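Putative aldolase (Bacteroides vulgatus ATCC 8482, PDB 3DXI) is of unestablished function but is a putative aldolase with an HMGL-like region, built on a closed barrel of eight parallel strands. Local coordinates at residues C8-G13 against T256-L261; D27-A32 against D39-G44; H67-N70 against K75-I78. All blocks are in the same frame, centred on the assembly; numbering follows the deposited sequence.

Contact 1: residues C8-G13 against T256-L261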
ATOM      1  N   CYS A   8      -9.003 -15.664   3.673  1.00  8.51           N
ATOM      2  CA  CYS A   8     -10.225 -15.917   2.920  1.00  9.36           C
ATOM      3  C   CYS A   8     -10.022 -15.825   1.412  1.00  8.93           C
ATOM      4  O   CYS A   8     -10.920 -15.411   0.683  1.00  9.73           O
ATOM      5  CB  CYS A   8     -11.335 -14.949   3.365  1.00 10.10           C
ATOM      6  SG  CYS A   8     -10.886 -13.187   3.377  1.00 10.93           S
ATOM      7  N   THR A   9      -8.849 -16.241   0.950  1.00  8.81           N
ATOM      8  CA  THR A   9      -8.512 -16.202  -0.471  1.00  9.76           C
ATOM      9  C   THR A   9      -9.576 -16.799  -1.399  1.00  9.28           C
ATOM     10  O   THR A   9     -10.072 -16.121  -2.301  1.00  9.55           O
ATOM     11  CB  THR A   9      -7.168 -16.931  -0.736  1.00  8.74           C
ATOM     12  OG1 THR A   9      -6.146 -16.380   0.107  1.00  7.66           O
ATOM     13  CG2 THR A   9      -6.755 -16.771  -2.188  1.00  7.06           C
ATOM     14  N   LEU A  10      -9.933 -18.062  -1.182  1.00 10.50           N
ATOM     15  CA  LEU A  10     -10.919 -18.730  -2.039  1.00 10.63           C
ATOM     16  C   LEU A  10     -12.325 -18.134  -2.013  1.00 10.86           C
ATOM     17  O   LEU A  10     -12.991 -18.055  -3.048  1.00 10.42           O
ATOM     18  CB  LEU A  10     -11.002 -20.222  -1.690  1.00  9.68           C
ATOM     19  CG  LEU A  10      -9.706 -21.029  -1.808  1.00  9.60           C
ATOM     20  CD1 LEU A  10      -9.992 -22.496  -1.520  1.00  8.46           C
ATOM     21  CD2 LEU A  10      -9.114 -20.868  -3.206  1.00 10.62           C
ATOM     22  N   ARG A  11     -12.774 -17.724  -0.830  1.00 10.13           N
ATOM     23  CA  ARG A  11     -14.108 -17.154  -0.671  1.00 11.42           C
ATOM     24  C   ARG A  11     -14.218 -15.767  -1.294  1.00 13.85           C
ATOM     25  O   ARG A  11     -15.170 -15.465  -2.016  1.00 12.77           O
ATOM     26  CB  ARG A  11     -14.468 -17.081   0.822  1.00 11.10           C
ATOM     27  CG  ARG A  11     -15.906 -16.652   1.124  1.00 10.85           C
ATOM     28  CD  ARG A  11     -16.092 -15.138   1.075  1.00 12.07           C
ATOM     29  NE  ARG A  11     -15.416 -14.453   2.178  1.00 11.08           N
ATOM     30  CZ  ARG A  11     -15.439 -13.137   2.362  1.00 14.33           C
ATOM     31  NH1 ARG A  11     -16.100 -12.356   1.519  1.00 13.86           N
ATOM     32  NH2 ARG A  11     -14.808 -12.597   3.396  1.00 13.55           N
ATOM     33  N   ASP A  12     -13.227 -14.930  -1.015  1.00 15.74           N
ATOM     34  CA  ASP A  12     -13.204 -13.563  -1.507  1.00 17.38           C
ATOM     35  C   ASP A  12     -12.621 -13.417  -2.907  1.00 18.17           C
ATOM     36  O   ASP A  12     -12.983 -12.498  -3.643  1.00 20.74           O
ATOM     37  CB  ASP A  12     -12.423 -12.702  -0.518  1.00 19.78           C
ATOM     38  CG  ASP A  12     -13.159 -11.441  -0.137  1.00 21.06           C
ATOM     39  OD1 ASP A  12     -14.397 -11.387  -0.310  1.00 22.88           O
ATOM     40  OD2 ASP A  12     -12.494 -10.507   0.351  1.00 23.08           O
ATOM     41  N   GLY A  13     -11.728 -14.323  -3.284  1.00 16.88           N
ATOM     42  CA  GLY A  13     -11.125 -14.242  -4.602  1.00 16.62           C
ATOM     43  C   GLY A  13     -11.893 -14.982  -5.685  1.00 16.31           C
ATOM     44  O   GLY A  13     -11.635 -14.779  -6.874  1.00 15.14           O
ATOM     45  N   THR A 256       3.196 -17.953  -5.856  1.00  9.73           N
ATOM     46  CA  THR A 256       3.412 -18.410  -7.226  1.00 11.21           C
ATOM     47  C   THR A 256       2.209 -19.193  -7.744  1.00 10.83           C
ATOM     48  O   THR A 256       1.843 -19.069  -8.908  1.00 11.09           O
ATOM     49  CB  THR A 256       4.670 -19.299  -7.333  1.00 11.12           C
ATOM     50  OG1 THR A 256       5.833 -18.516  -7.038  1.00 11.55           O
ATOM     51  CG2 THR A 256       4.797 -19.881  -8.735  1.00 12.43           C
ATOM     52  N   THR A 257       1.596 -19.994  -6.876  1.00  9.68           N
ATOM     53  CA  THR A 257       0.429 -20.773  -7.261  1.00 10.07           C
ATOM     54  C   THR A 257      -0.673 -19.850  -7.796  1.00 10.99           C
ATOM     55  O   THR A 257      -1.304 -20.143  -8.814  1.00  9.54           O
ATOM     56  CB  THR A 257      -0.135 -21.575  -6.059  1.00  9.37           C
ATOM     57  OG1 THR A 257       0.828 -22.542  -5.629  1.00 10.26           O
ATOM     58  CG2 THR A 257      -1.410 -22.311  -6.456  1.00  8.91           C
ATOM     59  N   PHE A 258      -0.878 -18.722  -7.115  1.00 10.12           N
ATOM     60  CA  PHE A 258      -1.917 -17.764  -7.484  1.00  8.73           C
ATOM     61  C   PHE A 258      -1.498 -16.703  -8.494  1.00 10.32           C
ATOM     62  O   PHE A 258      -2.312 -15.860  -8.881  1.00 10.79           O
ATOM     63  CB  PHE A 258      -2.448 -17.088  -6.217  1.00 10.35           C
ATOM     64  CG  PHE A 258      -3.385 -17.955  -5.419  1.00 10.78           C
ATOM     65  CD1 PHE A 258      -4.737 -18.023  -5.747  1.00 10.65           C
ATOM     66  CD2 PHE A 258      -2.911 -18.734  -4.369  1.00 11.10           C
ATOM     67  CE1 PHE A 258      -5.607 -18.857  -5.039  1.00 10.86           C
ATOM     68  CE2 PHE A 258      -3.773 -19.574  -3.651  1.00 11.34           C
ATOM     69  CZ  PHE A 258      -5.122 -19.635  -3.988  1.00 10.42           C
ATOM     70  N   THR A 259      -0.242 -16.752  -8.937  1.00  9.88           N
ATOM     71  CA  THR A 259       0.266 -15.766  -9.882  1.00  9.26           C
ATOM     72  C   THR A 259      -0.356 -15.816 -11.279  1.00 10.14           C
ATOM     73  O   THR A 259      -0.551 -14.773 -11.903  1.00 11.86           O
ATOM     74  CB  THR A 259       1.810 -15.827  -9.937  1.00  9.85           C
ATOM     75  OG1 THR A 259       2.329 -15.318  -8.699  1.00  8.87           O
ATOM     76  CG2 THR A 259       2.364 -14.991 -11.087  1.00  8.27           C
ATOM     77  N   PRO A 260      -0.659 -17.017 -11.806  1.00  9.10           N
ATOM     78  CA  PRO A 260      -1.271 -17.020 -13.141  1.00  9.23           C
ATOM     79  C   PRO A 260      -2.617 -16.285 -13.126  1.00  8.42           C
ATOM     80  O   PRO A 260      -2.942 -15.543 -14.049  1.00  8.19           O
ATOM     81  CB  PRO A 260      -1.420 -18.510 -13.446  1.00  9.33           C
ATOM     82  CG  PRO A 260      -0.189 -19.082 -12.817  1.00 10.41           C
ATOM     83  CD  PRO A 260      -0.136 -18.356 -11.474  1.00  9.13           C
ATOM     84  N   LEU A 261      -3.400 -16.489 -12.070  1.00  7.57           N
ATOM     85  CA  LEU A 261      -4.692 -15.817 -11.954  1.00  7.47           C
ATOM     86  C   LEU A 261      -4.524 -14.309 -11.769  1.00  8.87           C
ATOM     87  O   LEU A 261      -5.308 -13.519 -12.301  1.00  9.84           O
ATOM     88  CB  LEU A 261      -5.490 -16.406 -10.793  1.00  8.08           C
ATOM     89  CG  LEU A 261      -6.086 -17.783 -11.097  1.00  8.08           C
ATOM     90  CD1 LEU A 261      -6.577 -18.424  -9.808  1.00  9.96           C
ATOM     91  CD2 LEU A 261      -7.219 -17.637 -12.110  1.00  9.89           C
TER

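Contact 2: residues D27-A32 against D39-G44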
ATOM      1  N   ASP A  27      -5.592 -27.865  -3.391  1.00 10.83           N
ATOM      2  CA  ASP A  27      -4.711 -28.658  -2.537  1.00  9.73           C
ATOM      3  C   ASP A  27      -3.441 -27.905  -2.161  1.00  9.55           C
ATOM      4  O   ASP A  27      -2.994 -27.970  -1.014  1.00  9.94           O
ATOM      5  CB  ASP A  27      -4.331 -29.979  -3.209  1.00 11.40           C
ATOM      6  CG  ASP A  27      -5.457 -30.994  -3.174  1.00 12.79           C
ATOM      7  OD1 ASP A  27      -6.417 -30.787  -2.407  1.00 12.01           O
ATOM      8  OD2 ASP A  27      -5.381 -32.004  -3.903  1.00 14.84           O
ATOM      9  N   ALA A  28      -2.842 -27.218  -3.129  1.00  7.35           N
ATOM     10  CA  ALA A  28      -1.637 -26.444  -2.861  1.00  7.71           C
ATOM     11  C   ALA A  28      -1.967 -25.401  -1.784  1.00  7.20           C
ATOM     12  O   ALA A  28      -1.210 -25.216  -0.826  1.00  5.96           O
ATOM     13  CB  ALA A  28      -1.162 -25.758  -4.138  1.00  7.02           C
ATOM     14  N   TYR A  29      -3.104 -24.728  -1.949  1.00  7.17           N
ATOM     15  CA  TYR A  29      -3.549 -23.717  -0.986  1.00  9.24           C
ATOM     16  C   TYR A  29      -3.708 -24.323   0.412  1.00  8.38           C
ATOM     17  O   TYR A  29      -3.064 -23.879   1.358  1.00 10.26           O
ATOM     18  CB  TYR A  29      -4.882 -23.094  -1.430  1.00  8.06           C
ATOM     19  CG  TYR A  29      -5.542 -22.217  -0.376  1.00 10.18           C
ATOM     20  CD1 TYR A  29      -5.035 -20.952  -0.069  1.00  8.77           C
ATOM     21  CD2 TYR A  29      -6.665 -22.665   0.327  1.00  8.45           C
ATOM     22  CE1 TYR A  29      -5.628 -20.154   0.911  1.00 10.27           C
ATOM     23  CE2 TYR A  29      -7.267 -21.876   1.307  1.00  9.70           C
ATOM     24  CZ  TYR A  29      -6.746 -20.623   1.595  1.00 10.43           C
ATOM     25  OH  TYR A  29      -7.346 -19.841   2.551  1.00  8.49           O
ATOM     26  N   ILE A  30      -4.556 -25.341   0.538  1.00  8.77           N
ATOM     27  CA  ILE A  30      -4.789 -25.978   1.835  1.00  7.87           C
ATOM     28  C   ILE A  30      -3.498 -26.440   2.513  1.00  8.50           C
ATOM     29  O   ILE A  30      -3.314 -26.229   3.714  1.00  7.86           O
ATOM     30  CB  ILE A  30      -5.747 -27.185   1.702  1.00  9.21           C
ATOM     31  CG1 ILE A  30      -7.129 -26.717   1.226  1.00 10.26           C
ATOM     32  CG2 ILE A  30      -5.865 -27.910   3.038  1.00  8.72           C
ATOM     33  CD1 ILE A  30      -7.910 -25.892   2.253  1.00 12.68           C
ATOM     34  N   LEU A  31      -2.599 -27.058   1.755  1.00  8.56           N
ATOM     35  CA  LEU A  31      -1.344 -27.537   2.330  1.00 10.77           C
ATOM     36  C   LEU A  31      -0.403 -26.402   2.737  1.00 10.49           C
ATOM     37  O   LEU A  31       0.316 -26.510   3.731  1.00 10.75           O
ATOM     38  CB  LEU A  31      -0.640 -28.490   1.360  1.00 11.56           C
ATOM     39  CG  LEU A  31      -1.413 -29.795   1.128  1.00 13.36           C
ATOM     40  CD1 LEU A  31      -0.731 -30.621   0.050  1.00 14.33           C
ATOM     41  CD2 LEU A  31      -1.504 -30.576   2.433  1.00 14.43           C
ATOM     42  N   ALA A  32      -0.407 -25.313   1.974  1.00  9.47           N
ATOM     43  CA  ALA A  32       0.439 -24.172   2.305  1.00  8.36           C
ATOM     44  C   ALA A  32      -0.059 -23.558   3.612  1.00  7.84           C
ATOM     45  O   ALA A  32       0.732 -23.174   4.466  1.00  8.10           O
ATOM     46  CB  ALA A  32       0.386 -23.130   1.194  1.00  6.52           C
ATOM     47  N   ASP A  39      -4.550 -19.258  11.330  1.00  9.27           N
ATOM     48  CA  ASP A  39      -5.448 -20.043  12.164  1.00  9.12           C
ATOM     49  C   ASP A  39      -6.779 -20.484  11.574  1.00  8.56           C
ATOM     50  O   ASP A  39      -7.255 -21.582  11.865  1.00  8.18           O
ATOM     51  CB  ASP A  39      -5.700 -19.262  13.448  1.00  8.74           C
ATOM     52  CG  ASP A  39      -4.412 -18.772  14.070  1.00  9.55           C
ATOM     53  OD1 ASP A  39      -3.693 -19.603  14.655  1.00 10.64           O
ATOM     54  OD2 ASP A  39      -4.108 -17.567  13.949  1.00  8.77           O
ATOM     55  N   TYR A  40      -7.381 -19.616  10.774  1.00  9.92           N
ATOM     56  CA  TYR A  40      -8.670 -19.883  10.148  1.00  9.04           C
ATOM     57  C   TYR A  40      -8.597 -19.736   8.639  1.00  9.93           C
ATOM     58  O   TYR A  40      -7.884 -18.874   8.118  1.00 10.20           O
ATOM     59  CB  TYR A  40      -9.726 -18.906  10.669  1.00  9.49           C
ATOM     60  CG  TYR A  40     -10.326 -19.279  11.999  1.00  7.58           C
ATOM     61  CD1 TYR A  40     -11.606 -19.821  12.075  1.00  9.92           C
ATOM     62  CD2 TYR A  40      -9.620 -19.081  13.185  1.00  8.02           C
ATOM     63  CE1 TYR A  40     -12.175 -20.154  13.300  1.00  8.91           C
ATOM     64  CE2 TYR A  40     -10.178 -19.414  14.415  1.00  8.47           C
ATOM     65  CZ  TYR A  40     -11.457 -19.950  14.463  1.00  7.48           C
ATOM     66  OH  TYR A  40     -12.011 -20.297  15.670  1.00  7.27           O
ATOM     67  N   LEU A  41      -9.353 -20.581   7.948  1.00  9.21           N
ATOM     68  CA  LEU A  41      -9.415 -20.552   6.498  1.00  9.39           C
ATOM     69  C   LEU A  41     -10.887 -20.528   6.096  1.00  9.72           C
ATOM     70  O   LEU A  41     -11.613 -21.487   6.346  1.00  9.92           O
ATOM     71  CB  LEU A  41      -8.755 -21.797   5.897  1.00  9.72           C
ATOM     72  CG  LEU A  41      -7.354 -22.215   6.353  1.00  9.66           C
ATOM     73  CD1 LEU A  41      -6.944 -23.468   5.597  1.00  8.64           C
ATOM     74  CD2 LEU A  41      -6.357 -21.091   6.103  1.00  9.71           C
ATOM     75  N   GLU A  42     -11.328 -19.425   5.498  1.00  7.20           N
ATOM     76  CA  GLU A  42     -12.707 -19.316   5.036  1.00  6.64           C
ATOM     77  C   GLU A  42     -12.609 -19.687   3.566  1.00  6.48           C
ATOM     78  O   GLU A  42     -12.190 -18.881   2.734  1.00  3.52           O
ATOM     79  CB  GLU A  42     -13.214 -17.893   5.200  1.00  7.31           C
ATOM     80  CG  GLU A  42     -14.657 -17.719   4.818  1.00  7.73           C
ATOM     81  CD  GLU A  42     -15.152 -16.348   5.179  1.00  9.80           C
ATOM     82  OE1 GLU A  42     -14.543 -15.366   4.703  1.00 12.33           O
ATOM     83  OE2 GLU A  42     -16.139 -16.253   5.940  1.00 11.37           O
ATOM     84  N   VAL A  43     -13.004 -20.918   3.263  1.00  6.92           N
ATOM     85  CA  VAL A  43     -12.887 -21.476   1.924  1.00  7.20           C
ATOM     86  C   VAL A  43     -13.993 -21.205   0.914  1.00  8.83           C
ATOM     87  O   VAL A  43     -13.816 -21.470  -0.281  1.00  8.82           O
ATOM     88  CB  VAL A  43     -12.680 -22.997   2.023  1.00  6.88           C
ATOM     89  CG1 VAL A  43     -11.447 -23.294   2.885  1.00  7.28           C
ATOM     90  CG2 VAL A  43     -13.919 -23.649   2.626  1.00  5.81           C
ATOM     91  N   GLY A  44     -15.129 -20.693   1.370  1.00  8.79           N
ATOM     92  CA  GLY A  44     -16.202 -20.425   0.431  1.00  9.08           C
ATOM     93  C   GLY A  44     -17.549 -20.127   1.044  1.00  9.33           C
ATOM     94  O   GLY A  44     -17.677 -19.946   2.255  1.00 10.27           O
TER
HETATM   95  O   HOH W   1      -9.906 -19.590   1.341  1.00  6.50           O

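Contact 3: residues H67-N70 against K75-I78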
ATOM      1  N   HIS A  67     -12.818 -33.549   2.085  1.00 12.12           N
ATOM      2  CA  HIS A  67     -11.443 -33.607   1.608  1.00 12.60           C
ATOM      3  C   HIS A  67     -10.592 -32.545   2.310  1.00 12.81           C
ATOM      4  O   HIS A  67      -9.527 -32.841   2.855  1.00 13.19           O
ATOM      5  CB  HIS A  67     -11.416 -33.380   0.093  1.00 13.94           C
ATOM      6  CG  HIS A  67     -10.039 -33.263  -0.480  1.00 13.02           C
ATOM      7  ND1 HIS A  67      -9.109 -34.276  -0.390  1.00 14.90           N
ATOM      8  CD2 HIS A  67      -9.437 -32.256  -1.156  1.00 13.32           C
ATOM      9  CE1 HIS A  67      -7.991 -33.896  -0.987  1.00 15.35           C
ATOM     10  NE2 HIS A  67      -8.165 -32.675  -1.460  1.00 12.98           N
ATOM     11  N   LEU A  68     -11.066 -31.306   2.296  1.00 12.90           N
ATOM     12  CA  LEU A  68     -10.347 -30.205   2.933  1.00 14.21           C
ATOM     13  C   LEU A  68     -10.158 -30.462   4.426  1.00 14.16           C
ATOM     14  O   LEU A  68      -9.089 -30.206   4.981  1.00 14.61           O
ATOM     15  CB  LEU A  68     -11.106 -28.888   2.734  1.00 13.52           C
ATOM     16  CG  LEU A  68     -11.366 -28.448   1.288  1.00 14.57           C
ATOM     17  CD1 LEU A  68     -11.980 -27.055   1.297  1.00 14.14           C
ATOM     18  CD2 LEU A  68     -10.065 -28.449   0.484  1.00 13.73           C
ATOM     19  N   ARG A  69     -11.203 -30.964   5.076  1.00 14.70           N
ATOM     20  CA  ARG A  69     -11.132 -31.249   6.503  1.00 16.27           C
ATOM     21  C   ARG A  69     -10.137 -32.374   6.776  1.00 16.51           C
ATOM     22  O   ARG A  69      -9.506 -32.432   7.834  1.00 17.78           O
ATOM     23  CB  ARG A  69     -12.511 -31.639   7.033  1.00 16.15           C
ATOM     24  CG  ARG A  69     -12.508 -31.976   8.505  1.00 17.84           C
ATOM     25  CD  ARG A  69     -11.950 -30.815   9.314  1.00 18.93           C
ATOM     26  NE  ARG A  69     -12.970 -30.245  10.185  1.00 23.37           N
ATOM     27  CZ  ARG A  69     -12.838 -29.110  10.870  1.00 23.31           C
ATOM     28  NH1 ARG A  69     -11.717 -28.399  10.791  1.00 20.36           N
ATOM     29  NH2 ARG A  69     -13.832 -28.695  11.645  1.00 22.86           N
ATOM     30  N   ASN A  70      -9.998 -33.262   5.801  1.00 17.50           N
ATOM     31  CA  ASN A  70      -9.094 -34.391   5.910  1.00 17.92           C
ATOM     32  C   ASN A  70      -7.623 -33.980   5.862  1.00 16.39           C
ATOM     33  O   ASN A  70      -6.801 -34.501   6.617  1.00 16.57           O
ATOM     34  CB  ASN A  70      -9.391 -35.373   4.779  1.00 20.68           C
ATOM     35  CG  ASN A  70      -9.565 -36.785   5.269  1.00 24.45           C
ATOM     36  OD1 ASN A  70     -10.166 -37.023   6.321  1.00 24.56           O
ATOM     37  ND2 ASN A  70      -9.056 -37.744   4.496  1.00 27.31           N
ATOM     38  N   LYS A  75      -8.582 -24.420  11.416  1.00 11.95           N
ATOM     39  CA  LYS A  75     -10.029 -24.309  11.519  1.00 12.34           C
ATOM     40  C   LYS A  75     -10.606 -23.860  10.178  1.00 12.81           C
ATOM     41  O   LYS A  75     -10.001 -23.058   9.463  1.00 11.75           O
ATOM     42  CB  LYS A  75     -10.415 -23.342  12.644  1.00 12.27           C
ATOM     43  CG  LYS A  75     -10.248 -23.961  14.040  1.00 14.29           C
ATOM     44  CD  LYS A  75     -10.737 -23.038  15.131  1.00 14.94           C
ATOM     45  CE  LYS A  75     -10.836 -23.754  16.466  1.00 17.58           C
ATOM     46  NZ  LYS A  75     -11.477 -22.895  17.503  1.00 15.61           N
ATOM     47  N   ILE A  76     -11.771 -24.394   9.835  1.00 11.34           N
ATOM     48  CA  ILE A  76     -12.411 -24.083   8.563  1.00 10.25           C
ATOM     49  C   ILE A  76     -13.706 -23.298   8.742  1.00 10.02           C
ATOM     50  O   ILE A  76     -14.502 -23.573   9.646  1.00 10.38           O
ATOM     51  CB  ILE A  76     -12.730 -25.384   7.785  1.00 10.76           C
ATOM     52  CG1 ILE A  76     -11.449 -26.187   7.553  1.00 11.37           C
ATOM     53  CG2 ILE A  76     -13.397 -25.055   6.456  1.00 11.87           C
ATOM     54  CD1 ILE A  76     -10.456 -25.504   6.647  1.00 13.70           C
ATOM     55  N   ALA A  77     -13.915 -22.324   7.869  1.00  8.33           N
ATOM     56  CA  ALA A  77     -15.117 -21.515   7.919  1.00  7.82           C
ATOM     57  C   ALA A  77     -15.712 -21.354   6.527  1.00  8.68           C
ATOM     58  O   ALA A  77     -15.014 -21.488   5.520  1.00  5.95           O
ATOM     59  CB  ALA A  77     -14.797 -20.139   8.496  1.00  7.58           C
ATOM     60  N   ILE A  78     -17.013 -21.092   6.485  1.00  7.36           N
ATOM     61  CA  ILE A  78     -17.701 -20.815   5.234  1.00  8.49           C
ATOM     62  C   ILE A  78     -18.536 -19.579   5.564  1.00  8.56           C
ATOM     63  O   ILE A  78     -18.764 -19.270   6.738  1.00  8.08           O
ATOM     64  CB  ILE A  78     -18.624 -21.985   4.754  1.00  9.90           C
ATOM     65  CG1 ILE A  78     -19.792 -22.192   5.719  1.00  9.41           C
ATOM     66  CG2 ILE A  78     -17.797 -23.255   4.554  1.00  9.77           C
ATOM     67  CD1 ILE A  78     -20.985 -21.298   5.431  1.00 11.05           C
TER

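Contact 1: residues C8-G13 against T256-L261
T9, at the start of the short helix 9-13, and F258, within helix 248-265, bring their CA atoms to 9.8 Å, a gap that side chains alone bridge. F258 does most of the reaching. With its CG beside the backbone N (chi1 -77°), the phenyl ring extends from its helix toward T9, whose side chain comes from the opposite direction. The methyl CG2 of T9 lies over one face of the ring, 4.1 Å from the F258 centroid and 28° off the normal, a CH-pi contact displaced toward the far rim. Its shortest approach is 3.7 Å, from T9 CG2 to F258 CE1, with CZ almost as near.

The two branches of T9 divide the work. A chi1 of -54° places CG2 anti to N and swings OG1 round beside N, where it is hydrogen-bonded to D7 OD1 and to the backbone N of I219; the polar branch is thus held while the methyl faces the ring. L10 meets the same ring at its edge, its CD2 near the ring plane and 4.3 Å from F258 CZ. R11, next in the helix, ties it to strand 40-45 by a salt bridge from NE to E42.

Helix 248-265 is kinked just beyond F258, where P260, having no N-H, and L261 N make no bond to the preceding turn.

All three touching residues are buried. Helix 23-34 packs alongside, with Y29 against T9 and L10 and I25 against F258. C8, just after strand 4-7, is hydrogen-bonded through its backbone to A217 of strand 214-217, and F258 meets T9 and L10 just beyond this junction of the first and last strands of the barrel.

Contact 2: residues D27-A32 against D39-G44
Y29 leads the contact, its ring reaching from helix 23-34 past L41 of strand 40-45, the two side chains running in opposite directions. The phenol is carried there by CG standing anti to the backbone N (chi1 170°). Its OH comes within 3.9 Å of L41 CD2 and scarcely farther from L41 CB, an apolar flank beside a polar group with two partners of its own. One partner is D7 OD1, on the neighbouring strand 4-7. The other is a water-mediated link across the contact: one water donates to Y29 OH at 2.8 Å and to E42 O at 2.8 Å, spending both its hydrogens and tying the helix side chain to the strand backbone.

I30 follows with an aliphatic tip. A second bend in its chain (chi2 -69°) turns CD1 in toward the sheet, where it meets L41 CD1 at 4.2 Å and, more loosely, V43 CG1 at 4.4 Å. L41 is therefore flanked by both helix residues. The alternation of the strand sends the E42 side chain away from the helix, and its OE1 forms a salt bridge with R105 NH1.

The two axes lie 10.9 Å apart and run antiparallel within 17°, as expected for the returning helix of a beta-alpha-beta crossover, here from strand 4-7 to strand 40-45. Around this layer, helix 248-265 covers Y29 through F258, helix 62-71 lies against I30 and V43, and strand 75-81 continues the sheet next to L41, its I76 touching both L41 and V43.

Contact 3: residues H67-N70 against K75-I78
Helix 62-71 and strand 75-81 are joined by a short turn, the return half of a beta-alpha-beta crossover in the barrel, and R69 reaches across it to I76. Their CA atoms lie 7.6 Å apart, the nearest pair between the segments. The R69 chain leaves the helix with CG anti to the backbone N (chi1 179°), then bends at chi2 and chi3 and carries the guanidinium over to the start of the strand, passing the I76 side chain in the opposite direction. NH1 does the touching: it comes 3.9 Å from I76 CG1, approached obliquely to the guanidinium plane, and 4.1 Å from I76 N. K75 CA lies at the guanidinium's edge, 4.5 Å from R69 NH1.

The charge is met outside the two segments. D102 OD2, just ahead of strand 103-108, forms a salt bridge with R69 NH1 and also accepts the backbone N-H of I76. One carboxylate oxygen thus grips both arginine and strand backbone, which probably holds NH1 against I76. This pairing would tend to favour the ionised state of D102.

K75 turns its CB away from the helix; its NZ forms a salt bridge with E129 and a hydrogen bond with Y40 OH. L68 points toward the strand without close contact, its CB 5.2 Å from I76 CD1; it packs instead on V43 and I30. I76 itself is buried and faces the helix.

A partly exposed arginine, paired with an acid at the head of the next strand, thus covers the start of an inner strand from its outer helix, as in the beta-alpha units of a TIM barrel.

Contacts 2 and 3 hold successive helix-strand returns of one barrel and share its sheet: L41 O and A77 N join strands 40-45 and 75-81, I30 packs on L68, and D27 OD1 probably bonds H67 NE2 between the two helices. Contact 1 instead pairs two helices far apart in sequence and touches contact 2 also by packing of L10 on the V43 carbonyl; it stays clear of contact 3, about 17 Å away between centres. Contacts 1 and 2 are buried, one an aromatic face under a methyl, the other a phenol and aliphatic side chains with a bridging water. Contact 3, only partly buried, brings a charged guanidinium against an aliphatic branch.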